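Local coordinates for proteasome protein (Corynebacterium glutamicum ATCC 13032, PDB 2P90), which is of unknown function but belongs to the PAC2 family, named after a proteasome assembly chaperone, and assembles with two further copies of itself, at residues S46-D51 with K216-I221; P103-S108 with F130-T135; P110-R115 with G177-M182; Q33-A38 with M173-S178; V199-Y204 with S208-A213. All coordinates share one frame; numbering follows the deposited sequence.

Contact 1 of 5, residues S46-D51 with K216-I221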
# COMPACT_ATOMS: atom_id res chain seq x y z
N SER B 46 1.81 1.47 -25.09
CA SER B 46 2.85 0.45 -25.09
C SER B 46 2.31 -0.89 -25.59
O SER B 46 2.96 -1.58 -26.38
CB SER B 46 3.57 0.34 -23.73
OG SER B 46 2.72 -0.16 -22.73
N SER B 47 1.12 -1.24 -25.16
CA SER B 47 0.59 -2.51 -25.62
C SER B 47 0.21 -2.49 -27.12
O SER B 47 0.35 -3.49 -27.80
CB SER B 47 -0.53 -3.02 -24.70
OG SER B 47 -1.76 -2.48 -25.08
N HIS B 48 -0.16 -1.33 -27.65
CA HIS B 48 -0.39 -1.21 -29.08
C HIS B 48 0.88 -1.45 -29.93
O HIS B 48 0.85 -2.18 -30.94
CB HIS B 48 -1.03 0.15 -29.42
CG HIS B 48 -1.32 0.32 -30.87
ND1 HIS B 48 -0.52 1.08 -31.70
CD2 HIS B 48 -2.29 -0.20 -31.66
CE1 HIS B 48 -1.01 1.04 -32.93
NE2 HIS B 48 -2.08 0.26 -32.93
N LEU B 49 1.98 -0.81 -29.51
CA LEU B 49 3.27 -0.94 -30.16
C LEU B 49 3.75 -2.37 -30.07
O LEU B 49 4.28 -2.92 -31.03
CB LEU B 49 4.28 -0.03 -29.47
CG LEU B 49 4.05 1.47 -29.65
CD1 LEU B 49 5.04 2.29 -28.84
CD2 LEU B 49 4.05 1.94 -31.16
N MET B 50 3.53 -3.00 -28.91
CA MET B 50 3.95 -4.37 -28.72
C MET B 50 3.22 -5.37 -29.64
O MET B 50 3.86 -6.25 -30.20
CB MET B 50 3.82 -4.77 -27.26
CG MET B 50 4.99 -5.63 -26.78
SD MET B 50 6.33 -4.76 -25.95
CE MET B 50 5.46 -4.59 -24.39
N ASP B 51 1.91 -5.19 -29.80
CA ASP B 51 1.11 -6.05 -30.64
C ASP B 51 1.38 -5.82 -32.12
O ASP B 51 1.29 -6.75 -32.92
CB ASP B 51 -0.36 -5.76 -30.42
CG ASP B 51 -0.85 -6.25 -29.10
OD1 ASP B 51 -0.10 -7.04 -28.46
OD2 ASP B 51 -1.99 -5.87 -28.69
N LYS B 216 -2.92 10.25 -29.85
CA LYS B 216 -2.19 11.48 -29.64
C LYS B 216 -0.80 11.25 -29.04
O LYS B 216 0.18 11.80 -29.55
CB LYS B 216 -3.02 12.47 -28.79
CG LYS B 216 -2.51 13.91 -28.86
CD LYS B 216 -2.37 14.39 -30.31
CE LYS B 216 -1.18 15.34 -30.48
NZ LYS B 216 -1.54 16.76 -30.18
N LEU B 217 -0.70 10.45 -27.96
CA LEU B 217 0.63 10.15 -27.38
C LEU B 217 1.54 9.50 -28.42
O LEU B 217 2.70 9.88 -28.54
CB LEU B 217 0.55 9.26 -26.13
CG LEU B 217 0.11 9.83 -24.79
CD1 LEU B 217 -0.11 8.67 -23.80
CD2 LEU B 217 1.09 10.87 -24.21
N LEU B 218 1.01 8.55 -29.18
CA LEU B 218 1.82 7.84 -30.14
C LEU B 218 2.31 8.75 -31.30
O LEU B 218 3.48 8.71 -31.68
CB LEU B 218 1.08 6.59 -30.64
CG LEU B 218 0.94 5.42 -29.66
CD1 LEU B 218 0.29 4.23 -30.32
CD2 LEU B 218 2.32 5.02 -29.09
N GLN B 219 1.42 9.60 -31.83
CA GLN B 219 1.83 10.51 -32.88
C GLN B 219 2.79 11.59 -32.37
O GLN B 219 3.66 12.05 -33.11
CB GLN B 219 0.65 11.02 -33.76
CG GLN B 219 -0.41 11.90 -33.11
CD GLN B 219 -1.80 11.84 -33.83
OE1 GLN B 219 -1.96 11.19 -34.88
NE2 GLN B 219 -2.79 12.51 -33.25
N SER B 220 2.71 11.94 -31.09
CA SER B 220 3.69 12.86 -30.51
C SER B 220 5.08 12.22 -30.46
O SER B 220 6.10 12.87 -30.69
CB SER B 220 3.27 13.33 -29.12
OG SER B 220 1.96 13.85 -29.16
N ILE B 221 5.10 10.93 -30.17
CA ILE B 221 6.31 10.12 -30.17
C ILE B 221 6.85 9.91 -31.59
O ILE B 221 8.03 10.12 -31.83
CB ILE B 221 6.03 8.76 -29.51
CG1 ILE B 221 5.87 8.93 -28.00
CG2 ILE B 221 7.13 7.75 -29.82
CD1 ILE B 221 5.10 7.80 -27.41
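Leu49 and Leu218 supply the apolar centre where helix 41-52 packs beside helix 211-225. Their side chains run alongside each other in opposite directions, and Leu49 CD1 lies 3.9 Å from Leu218 CD2. That one methyl of Leu218 also stands close to the CG and CD2 of Leu49, so it rests against the whole isobutyl end. With CG anti to the carbonyl carbon (chi1 -72°) the Leu218 side chain extends toward helix 41-52, and its branch at CG puts CD2 on Leu49 and CD1 on the His48 ring. The second contact is between this CD1 and the imidazole, which meet at a slant. No polar bond crosses the contact; within helix 211-225, Lys216 O accepts the backbone N of Ser220 at 3.0 Å and, from the other face of the carbonyl plane, Ser220 OG at 2.7 Å. Both helices rest on the central sheet: Leu49 touches Met106 of strand 103-108, and Leu217 touches Val199 of strand 194-202. Lys216 NZ turns to a salt bridge with Asp165. The contact between the helices itself therefore rests on van der Waals packing of leucine methyls and the His48 ring.

Contact 2 of 5, residues P103-S108 with F130-T135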
# COMPACT_ATOMS: atom_id res chain seq x y z
N PRO B 103 15.13 1.23 -35.09
CA PRO B 103 15.00 0.84 -33.68
C PRO B 103 14.67 1.98 -32.73
O PRO B 103 15.16 3.09 -32.88
CB PRO B 103 16.40 0.27 -33.33
CG PRO B 103 17.35 0.97 -34.31
CD PRO B 103 16.54 1.23 -35.55
N PHE B 104 13.82 1.69 -31.75
CA PHE B 104 13.73 2.52 -30.56
C PHE B 104 13.56 1.64 -29.32
O PHE B 104 13.32 0.42 -29.39
CB PHE B 104 12.61 3.57 -30.65
CG PHE B 104 11.23 2.99 -30.76
CD1 PHE B 104 10.39 2.96 -29.65
CD2 PHE B 104 10.76 2.50 -31.99
CE1 PHE B 104 9.08 2.45 -29.76
CE2 PHE B 104 9.47 1.99 -32.13
CZ PHE B 104 8.62 1.96 -31.00
N LEU B 105 13.69 2.30 -28.17
CA LEU B 105 13.64 1.61 -26.90
C LEU B 105 12.36 1.94 -26.12
O LEU B 105 11.89 3.08 -26.07
CB LEU B 105 14.88 1.97 -26.09
CG LEU B 105 16.02 0.98 -26.13
CD1 LEU B 105 16.31 0.40 -27.49
CD2 LEU B 105 17.28 1.58 -25.48
N MET B 106 11.82 0.91 -25.50
CA MET B 106 10.66 1.08 -24.67
C MET B 106 10.84 0.41 -23.28
O MET B 106 11.20 -0.77 -23.16
CB MET B 106 9.42 0.57 -25.42
CG MET B 106 8.14 0.74 -24.63
SD MET B 106 6.64 0.73 -25.64
CE MET B 106 6.19 2.39 -25.33
N LEU B 107 10.61 1.21 -22.25
CA LEU B 107 10.50 0.70 -20.90
C LEU B 107 9.03 0.78 -20.51
O LEU B 107 8.45 1.86 -20.37
CB LEU B 107 11.37 1.50 -19.92
CG LEU B 107 11.25 1.09 -18.45
CD1 LEU B 107 11.87 -0.30 -18.23
CD2 LEU B 107 11.92 2.15 -17.56
N SER B 108 8.42 -0.39 -20.37
CA SER B 108 7.03 -0.41 -20.07
C SER B 108 6.71 -1.53 -19.09
O SER B 108 7.43 -2.48 -18.97
CB SER B 108 6.23 -0.54 -21.35
OG SER B 108 6.42 -1.80 -21.95
N PHE B 130 23.07 1.83 -23.48
CA PHE B 130 22.56 1.67 -24.84
C PHE B 130 22.71 2.91 -25.72
O PHE B 130 22.21 2.94 -26.84
CB PHE B 130 21.14 1.11 -24.83
CG PHE B 130 21.10 -0.35 -24.51
CD1 PHE B 130 21.22 -1.30 -25.53
CD2 PHE B 130 21.00 -0.78 -23.18
CE1 PHE B 130 21.19 -2.65 -25.24
CE2 PHE B 130 21.01 -2.11 -22.88
CZ PHE B 130 21.10 -3.06 -23.90
N GLY B 131 23.46 3.89 -25.21
CA GLY B 131 23.71 5.15 -25.88
C GLY B 131 22.43 5.85 -26.32
O GLY B 131 22.36 6.37 -27.43
N VAL B 132 21.41 5.81 -25.47
CA VAL B 132 20.13 6.52 -25.69
C VAL B 132 20.46 8.00 -25.73
O VAL B 132 21.27 8.48 -24.93
CB VAL B 132 19.11 6.21 -24.53
CG1 VAL B 132 17.89 7.15 -24.51
CG2 VAL B 132 18.68 4.78 -24.62
N GLU B 133 19.79 8.73 -26.63
CA GLU B 133 20.06 10.16 -26.80
C GLU B 133 18.94 11.07 -26.29
O GLU B 133 19.16 12.25 -26.11
CB GLU B 133 20.47 10.48 -28.25
CG GLU B 133 19.32 10.86 -29.20
CD GLU B 133 18.92 12.35 -29.12
OE1 GLU B 133 17.69 12.63 -29.31
OE2 GLU B 133 19.81 13.23 -28.87
N ASN B 134 17.76 10.53 -26.05
CA ASN B 134 16.63 11.29 -25.49
C ASN B 134 15.61 10.37 -24.82
O ASN B 134 15.32 9.27 -25.31
CB ASN B 134 15.93 12.15 -26.57
CG ASN B 134 14.84 13.07 -26.01
OD1 ASN B 134 13.76 13.18 -26.57
ND2 ASN B 134 15.12 13.74 -24.91
N THR B 135 15.05 10.83 -23.73
CA THR B 135 14.06 10.01 -23.02
C THR B 135 12.72 10.73 -22.93
O THR B 135 12.66 11.89 -22.55
CB THR B 135 14.55 9.58 -21.59
OG1 THR B 135 15.75 8.80 -21.72
CG2 THR B 135 13.47 8.75 -20.85
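Val132 N reaches back to Val127 O, and Gly131 N to Glu128 O, in the Schellman motif that ends helix 116-129; the turn delivers the side chains of Phe130 and Val132 to Leu105. Gly131 is its C-prime residue, with a positive phi of 53°. No hydrogen bond joins 103-108 to 130-135, and the contact is made by hydrocarbon groups. All of it passes through a single methyl, Leu105 CD2. Val132 CG2 comes to 3.6 Å from this methyl, while Phe130 CB lies 3.9 Å from it. Leu105 crosses Phe130 at about a right angle and meets Val132 at a slant. The two residues that meet the methyl flank Gly131 in the chain. Val132 has CG1 anti to the backbone N (chi1 167°), which leaves CG2 beside that N as the branch that does the touching. The Phe130 ring is approached by Leu105 CD2 obliquely, and the closer atom of this residue is its CB. Leu105 itself belongs to strand 103-108, where its backbone bonds to Thr27 and Ile29 of the adjacent parallel strand. Leu28 of strand 27-33 touches both Leu105 and Val132 and so extends the apolar patch. The chain between the segments runs from strand 103-108 through helix 116-129 and back into strand 134-143, which lies beyond strand 27-33: the apolar packing of a helix C-terminal turn on the sheet within a beta-alpha-beta crossover, here passing over strand 27-33, of an alpha/beta fold.

Contact 3 of 5, residues P110-R115 with G177-M182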
# COMPACT_ATOMS: atom_id res chain seq x y z
N PRO B 110 4.49 -2.14 -15.05
CA PRO B 110 3.98 -1.38 -13.89
C PRO B 110 4.97 -0.35 -13.33
O PRO B 110 6.18 -0.65 -13.21
CB PRO B 110 3.80 -2.48 -12.84
CG PRO B 110 4.79 -3.56 -13.26
CD PRO B 110 4.66 -3.57 -14.73
N GLU B 111 4.47 0.85 -12.98
CA GLU B 111 5.28 1.77 -12.19
C GLU B 111 5.69 1.03 -10.91
O GLU B 111 4.82 0.51 -10.23
CB GLU B 111 4.47 3.02 -11.80
CG GLU B 111 5.15 3.89 -10.76
CD GLU B 111 4.35 5.10 -10.32
OE1 GLU B 111 3.13 4.96 -10.00
OE2 GLU B 111 4.96 6.19 -10.26
N PRO B 112 7.00 0.95 -10.56
CA PRO B 112 7.36 0.31 -9.25
C PRO B 112 6.68 0.91 -8.03
O PRO B 112 6.53 2.14 -7.97
CB PRO B 112 8.88 0.56 -9.15
CG PRO B 112 9.32 0.59 -10.62
CD PRO B 112 8.20 1.35 -11.33
N ASP B 113 6.27 0.08 -7.07
CA ASP B 113 5.81 0.59 -5.77
C ASP B 113 7.03 1.00 -4.90
O ASP B 113 6.94 1.92 -4.09
CB ASP B 113 5.01 -0.46 -4.99
CG ASP B 113 3.76 -0.90 -5.67
OD1 ASP B 113 2.71 -0.18 -5.58
OD2 ASP B 113 3.77 -2.01 -6.25
N LEU B 114 8.16 0.31 -5.10
CA LEU B 114 9.30 0.38 -4.19
C LEU B 114 10.59 0.81 -4.88
O LEU B 114 10.74 0.69 -6.11
CB LEU B 114 9.51 -1.00 -3.52
CG LEU B 114 8.26 -1.80 -3.04
CD1 LEU B 114 8.62 -3.18 -2.61
CD2 LEU B 114 7.45 -1.08 -1.93
N ARG B 115 11.54 1.28 -4.05
CA ARG B 115 12.91 1.52 -4.49
C ARG B 115 13.06 2.50 -5.69
O ARG B 115 13.86 2.22 -6.62
CB ARG B 115 13.59 0.20 -4.86
CG ARG B 115 13.78 -0.81 -3.72
CD ARG B 115 15.18 -1.47 -3.88
NE ARG B 115 15.49 -2.07 -2.63
CZ ARG B 115 16.38 -1.65 -1.74
NH1 ARG B 115 17.21 -0.66 -1.95
NH2 ARG B 115 16.40 -2.29 -0.62
N GLY B 177 4.34 12.77 -6.61
CA GLY B 177 5.50 12.20 -7.23
C GLY B 177 5.25 10.87 -7.90
O GLY B 177 4.28 10.15 -7.58
N SER B 178 6.11 10.56 -8.87
CA SER B 178 6.10 9.26 -9.49
C SER B 178 7.51 8.79 -9.80
O SER B 178 8.47 9.54 -9.70
CB SER B 178 5.23 9.27 -10.74
OG SER B 178 5.92 9.79 -11.84
N ALA B 179 7.63 7.51 -10.12
CA ALA B 179 8.91 6.93 -10.43
C ALA B 179 9.46 7.55 -11.69
O ALA B 179 10.67 7.81 -11.77
CB ALA B 179 8.77 5.42 -10.60
N SER B 180 8.60 7.81 -12.67
CA SER B 180 9.07 8.46 -13.89
C SER B 180 9.53 9.93 -13.70
O SER B 180 10.48 10.35 -14.35
CB SER B 180 8.04 8.36 -15.00
OG SER B 180 6.85 9.01 -14.61
N LEU B 181 8.84 10.70 -12.84
CA LEU B 181 9.24 12.08 -12.52
C LEU B 181 10.60 12.11 -11.81
O LEU B 181 11.47 12.92 -12.16
CB LEU B 181 8.18 12.79 -11.68
CG LEU B 181 6.92 13.18 -12.48
CD1 LEU B 181 5.75 13.45 -11.60
CD2 LEU B 181 7.20 14.41 -13.39
N MET B 182 10.81 11.18 -10.88
CA MET B 182 12.12 11.01 -10.24
C MET B 182 13.18 10.72 -11.31
O MET B 182 14.29 11.25 -11.26
CB MET B 182 12.12 9.88 -9.17
CG MET B 182 13.45 9.80 -8.38
SD MET B 182 13.67 8.65 -6.99
CE MET B 182 12.56 9.39 -5.81
O HOH W 1 6.09 6.71 -12.78
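Glu111 lays its carboxylate across the first turn of helix 179-189, accepting a backbone N-H at the start of the helix from the loop that joins strand 103-108 to helix 116-129. The tight part is around OE2. Ala179 N donates to it at 3.0 Å in a nearly straight bond (166°), and OE2 receives it on its anti lone pair, turned away from OE1. Ser178 CB presses on the same oxygen at 3.1 Å. The Glu111 chain is stretched out, with CG anti to the backbone N (chi1 169°), and this carries the carboxylate to the helix while its CG passes 3.9 Å from Ala179 CB. A water adds a further bond: it donates to Glu111 OE2 at 2.8 Å and accepts from Ser180 N at 2.7 Å, linking the carboxylate to a second backbone amide of the first turn. The looser part is apolar, where Pro112 CD stays 4.2 Å from Ala179 CB. The carboxylate also forms salt bridges across the interface with the second subunit, OE2 to Arg73 of that subunit and OE1 to its Arg70. These arginines and the helix start would both be expected to stabilise the ionised acid. Ser178 stands at the N-cap position, and its OG shares a hydrogen bond of 3.0 Å with Ser180 OG.

Contact 4 of 5, residues Q33-A38 with M173-S178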
# COMPACT_ATOMS: atom_id res chain seq x y z
N GLN B 33 2.60 2.08 -16.03
CA GLN B 33 1.21 2.04 -15.65
C GLN B 33 1.12 2.14 -14.11
O GLN B 33 1.94 1.58 -13.39
CB GLN B 33 0.58 0.76 -16.24
CG GLN B 33 -0.95 0.64 -16.13
CD GLN B 33 -1.47 -0.82 -16.44
OE1 GLN B 33 -0.78 -1.61 -17.11
NE2 GLN B 33 -2.68 -1.15 -15.95
N GLY B 34 0.18 2.93 -13.60
CA GLY B 34 -0.03 3.03 -12.17
C GLY B 34 -0.05 4.44 -11.60
O GLY B 34 -0.40 4.65 -10.42
N TYR B 35 0.29 5.41 -12.43
CA TYR B 35 0.38 6.79 -11.99
C TYR B 35 -0.62 7.71 -12.70
O TYR B 35 -1.52 8.26 -12.05
CB TYR B 35 1.81 7.31 -12.16
CG TYR B 35 1.93 8.77 -11.85
CD1 TYR B 35 1.54 9.28 -10.59
CD2 TYR B 35 2.40 9.67 -12.80
CE1 TYR B 35 1.64 10.62 -10.28
CE2 TYR B 35 2.49 11.05 -12.50
CZ TYR B 35 2.12 11.50 -11.23
OH TYR B 35 2.21 12.84 -10.92
N ALA B 36 -0.44 7.90 -14.01
CA ALA B 36 -1.30 8.81 -14.78
C ALA B 36 -1.94 8.05 -15.93
O ALA B 36 -1.41 8.00 -17.07
CB ALA B 36 -0.50 10.00 -15.28
N ASP B 37 -3.08 7.43 -15.64
CA ASP B 37 -3.66 6.46 -16.58
C ASP B 37 -5.05 6.82 -17.15
O ASP B 37 -5.81 5.91 -17.53
CB ASP B 37 -3.70 5.07 -15.94
CG ASP B 37 -2.30 4.59 -15.52
OD1 ASP B 37 -1.38 4.47 -16.38
OD2 ASP B 37 -2.15 4.33 -14.30
N ALA B 38 -5.36 8.12 -17.19
CA ALA B 38 -6.64 8.60 -17.75
C ALA B 38 -6.87 8.03 -19.17
O ALA B 38 -5.98 8.08 -20.01
CB ALA B 38 -6.69 10.11 -17.77
N MET B 173 3.45 24.28 -10.99
CA MET B 173 2.53 23.35 -10.31
C MET B 173 3.21 22.26 -9.46
O MET B 173 4.35 21.85 -9.70
CB MET B 173 1.50 22.76 -11.29
CG MET B 173 2.07 21.75 -12.24
SD MET B 173 0.90 21.38 -13.56
CE MET B 173 1.63 22.29 -14.93
N THR B 174 2.48 21.84 -8.44
CA THR B 174 2.96 20.74 -7.59
C THR B 174 2.08 19.52 -7.83
O THR B 174 0.84 19.59 -7.69
CB THR B 174 3.00 21.12 -6.08
OG1 THR B 174 1.67 21.45 -5.67
CG2 THR B 174 3.93 22.32 -5.82
N VAL B 175 2.71 18.42 -8.24
CA VAL B 175 2.00 17.15 -8.50
C VAL B 175 2.44 16.03 -7.53
O VAL B 175 3.51 16.12 -6.93
CB VAL B 175 2.09 16.72 -10.01
CG1 VAL B 175 1.55 17.82 -10.94
CG2 VAL B 175 3.51 16.34 -10.42
N PRO B 176 1.61 14.98 -7.35
CA PRO B 176 2.15 13.86 -6.57
C PRO B 176 3.32 13.20 -7.35
O PRO B 176 3.32 13.12 -8.60
CB PRO B 176 0.93 12.94 -6.37
CG PRO B 176 -0.34 13.86 -6.65
CD PRO B 176 0.20 14.76 -7.76
N GLY B 177 4.34 12.77 -6.61
CA GLY B 177 5.50 12.20 -7.23
C GLY B 177 5.25 10.87 -7.90
O GLY B 177 4.28 10.15 -7.58
N SER B 178 6.11 10.56 -8.87
CA SER B 178 6.10 9.26 -9.49
C SER B 178 7.51 8.79 -9.80
O SER B 178 8.47 9.54 -9.70
CB SER B 178 5.23 9.27 -10.74
OG SER B 178 5.92 9.79 -11.84
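Tyr35 spans from the loop after strand 27-33 to the turn between strand 173-175 and helix 179-189, a junction at the subunit interface: strand 173-175 pairs antiparallel with a strand of the second subunit. The Tyr35 side chain leaves with CG anti to the backbone N (chi1 175°), which points the ring at the turn, and the second torsion turns one face to the Ser178 side chain. There Ser178 CB stands over the middle of the ring, 3.4 Å from the centroid and only 9° off the normal, a close CH-pi contact. At the far end of the ring the hydroxyl gives a weak hydrogen bond to Pro176 O, with Tyr35 OH and Pro176 O 2.6 Å apart. Val175 adds a looser touch, its CG2 lying 3.8 Å from Tyr35 OH. Ser178 over one face, together with the weak hydroxyl bond, would limit how the ring can turn. Around it, Tyr139 and Leu181 of the same chain and Arg73 of the second subunit also pack on Tyr35. Arg73 of that subunit bonds to Gly177 O as well, and its Arg70 bonds to Gly34 O. The loop that carries Tyr35 is itself tied by Asp37: Gly34 donates from its N to Asp37 OD2 at 2.8 Å, on the syn lone pair, with an N-H...O angle of 141°.

Contact 5 of 5, residues V199-Y204 with S208-A213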
# COMPACT_ATOMS: atom_id res chain seq x y z
N VAL B 199 -0.96 13.76 -22.19
CA VAL B 199 -2.12 13.93 -23.04
C VAL B 199 -3.28 14.28 -22.10
O VAL B 199 -3.33 13.78 -20.96
CB VAL B 199 -2.35 12.63 -23.88
CG1 VAL B 199 -2.74 11.44 -22.98
CG2 VAL B 199 -3.38 12.84 -24.97
N HIS B 200 -4.18 15.15 -22.55
CA HIS B 200 -5.28 15.64 -21.73
C HIS B 200 -6.54 14.91 -22.10
O HIS B 200 -6.91 14.92 -23.27
CB HIS B 200 -5.50 17.13 -21.95
CG HIS B 200 -4.35 17.97 -21.49
ND1 HIS B 200 -4.51 19.26 -21.02
CD2 HIS B 200 -3.03 17.69 -21.39
CE1 HIS B 200 -3.33 19.75 -20.69
NE2 HIS B 200 -2.42 18.81 -20.88
N VAL B 201 -7.19 14.27 -21.13
CA VAL B 201 -8.31 13.41 -21.42
C VAL B 201 -9.52 14.01 -20.71
O VAL B 201 -9.39 14.42 -19.56
CB VAL B 201 -8.02 11.97 -20.90
CG1 VAL B 201 -9.22 11.02 -21.12
CG2 VAL B 201 -6.69 11.42 -21.52
N PRO B 202 -10.70 14.11 -21.40
CA PRO B 202 -11.90 14.62 -20.73
C PRO B 202 -12.07 13.89 -19.42
O PRO B 202 -12.03 12.67 -19.41
CB PRO B 202 -13.03 14.26 -21.71
CG PRO B 202 -12.38 14.21 -23.02
CD PRO B 202 -10.97 13.77 -22.82
N HIS B 203 -12.23 14.62 -18.32
CA HIS B 203 -12.26 13.99 -17.01
C HIS B 203 -13.41 13.00 -16.90
O HIS B 203 -13.28 11.97 -16.23
CB HIS B 203 -12.34 15.03 -15.87
CG HIS B 203 -13.62 15.80 -15.86
ND1 HIS B 203 -13.91 16.77 -16.79
CD2 HIS B 203 -14.70 15.72 -15.05
CE1 HIS B 203 -15.12 17.26 -16.55
NE2 HIS B 203 -15.62 16.63 -15.50
N TYR B 204 -14.53 13.30 -17.57
CA TYR B 204 -15.77 12.52 -17.35
C TYR B 204 -15.75 11.21 -18.12
O TYR B 204 -16.66 10.39 -18.00
CB TYR B 204 -17.00 13.36 -17.72
CG TYR B 204 -16.95 13.94 -19.12
CD1 TYR B 204 -16.28 15.15 -19.37
CD2 TYR B 204 -17.56 13.29 -20.20
CE1 TYR B 204 -16.22 15.69 -20.64
CE2 TYR B 204 -17.49 13.84 -21.49
CZ TYR B 204 -16.83 15.04 -21.70
OH TYR B 204 -16.74 15.61 -22.95
N SER B 208 -12.69 5.04 -18.55
CA SER B 208 -12.84 4.06 -19.65
C SER B 208 -11.79 4.35 -20.70
O SER B 208 -11.31 5.47 -20.77
CB SER B 208 -14.22 4.17 -20.30
OG SER B 208 -15.25 4.05 -19.33
N PRO B 209 -11.42 3.34 -21.51
CA PRO B 209 -10.49 3.58 -22.61
C PRO B 209 -10.89 4.78 -23.49
O PRO B 209 -12.03 4.88 -23.95
CB PRO B 209 -10.53 2.27 -23.39
CG PRO B 209 -10.81 1.24 -22.32
CD PRO B 209 -11.79 1.91 -21.41
N TYR B 210 -9.97 5.70 -23.68
CA TYR B 210 -10.16 6.85 -24.58
C TYR B 210 -9.04 6.84 -25.65
O TYR B 210 -8.03 7.52 -25.51
CB TYR B 210 -10.22 8.17 -23.78
CG TYR B 210 -10.76 9.32 -24.57
CD1 TYR B 210 -12.12 9.40 -24.88
CD2 TYR B 210 -9.92 10.32 -25.03
CE1 TYR B 210 -12.62 10.48 -25.62
CE2 TYR B 210 -10.38 11.37 -25.76
CZ TYR B 210 -11.73 11.45 -26.06
OH TYR B 210 -12.17 12.53 -26.78
N PRO B 211 -9.21 6.00 -26.69
CA PRO B 211 -8.17 5.82 -27.74
C PRO B 211 -7.65 7.06 -28.45
O PRO B 211 -6.53 7.03 -28.94
CB PRO B 211 -8.83 4.86 -28.74
CG PRO B 211 -9.88 4.14 -27.94
CD PRO B 211 -10.37 5.11 -26.90
N ALA B 212 -8.43 8.13 -28.54
CA ALA B 212 -7.91 9.37 -29.16
C ALA B 212 -6.63 9.86 -28.43
O ALA B 212 -5.71 10.45 -29.04
CB ALA B 212 -9.00 10.46 -29.22
N ALA B 213 -6.56 9.59 -27.13
CA ALA B 213 -5.41 10.00 -26.31
C ALA B 213 -4.19 9.09 -26.54
O ALA B 213 -3.08 9.58 -26.65
CB ALA B 213 -5.81 10.04 -24.87
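Ala213 presents its small CB to the hollow between Val199 and Val201, two strand residues separated by His200. Val199 CG2 and Val201 CG2 each lie 3.7 Å from that methyl. Val199 also leans over the helix backbone, where its CG2 is 3.7 Å from Ala213 O. The other branch of Val201 does a different job: CG1, anti to the backbone N (chi1 177°), runs against the base of Tyr210, and CB of Tyr210 is 4.0 Å away as the two side chains pass in opposite directions. This is the packing of strand 194-202 on the start of helix 211-225 that follows it, a strand-to-helix connection of the alpha/beta fold closed by a short loop. Further along the strand, Pro202 crosses Tyr210 at about a right angle and places its CD over one face of the ring, a CH-pi contact 4.2 Å from the centroid and 25° off the normal. Pro202 CD comes nearest at Tyr210 CE2, 3.8 Å away. The aromatic ring is a broad bump that fits against both the proline and the Val201 CG1 methyl, while Val241 and Leu245 of helix 232-250 also pack on it. Ala213 N bonds back to Tyr210 O at 3.0 Å.

Contacts 3 and 4 form the closest pair, with centres about 9 Å apart; they share Gly177 and Ser178 and both touch the second subunit. Glu111 N lies 2.7 Å from Gln33 O, a probable hydrogen bond between them. Contact 1 borders contact 2 through Leu49 CD1, 3.7 Å from Met106 CE, and contact 5 through Leu217 CG, 3.7 Å from Val199 CG1; contacts 1 and 5 share helix 211-225. Contact 4 meets contact 5 where Ala38 O is 3.7 Å from Val201 CG2. Contacts 2 and 5 lie on opposite sides of the chain's centre, their own centres about 26 Å apart. No active site is established for this protein.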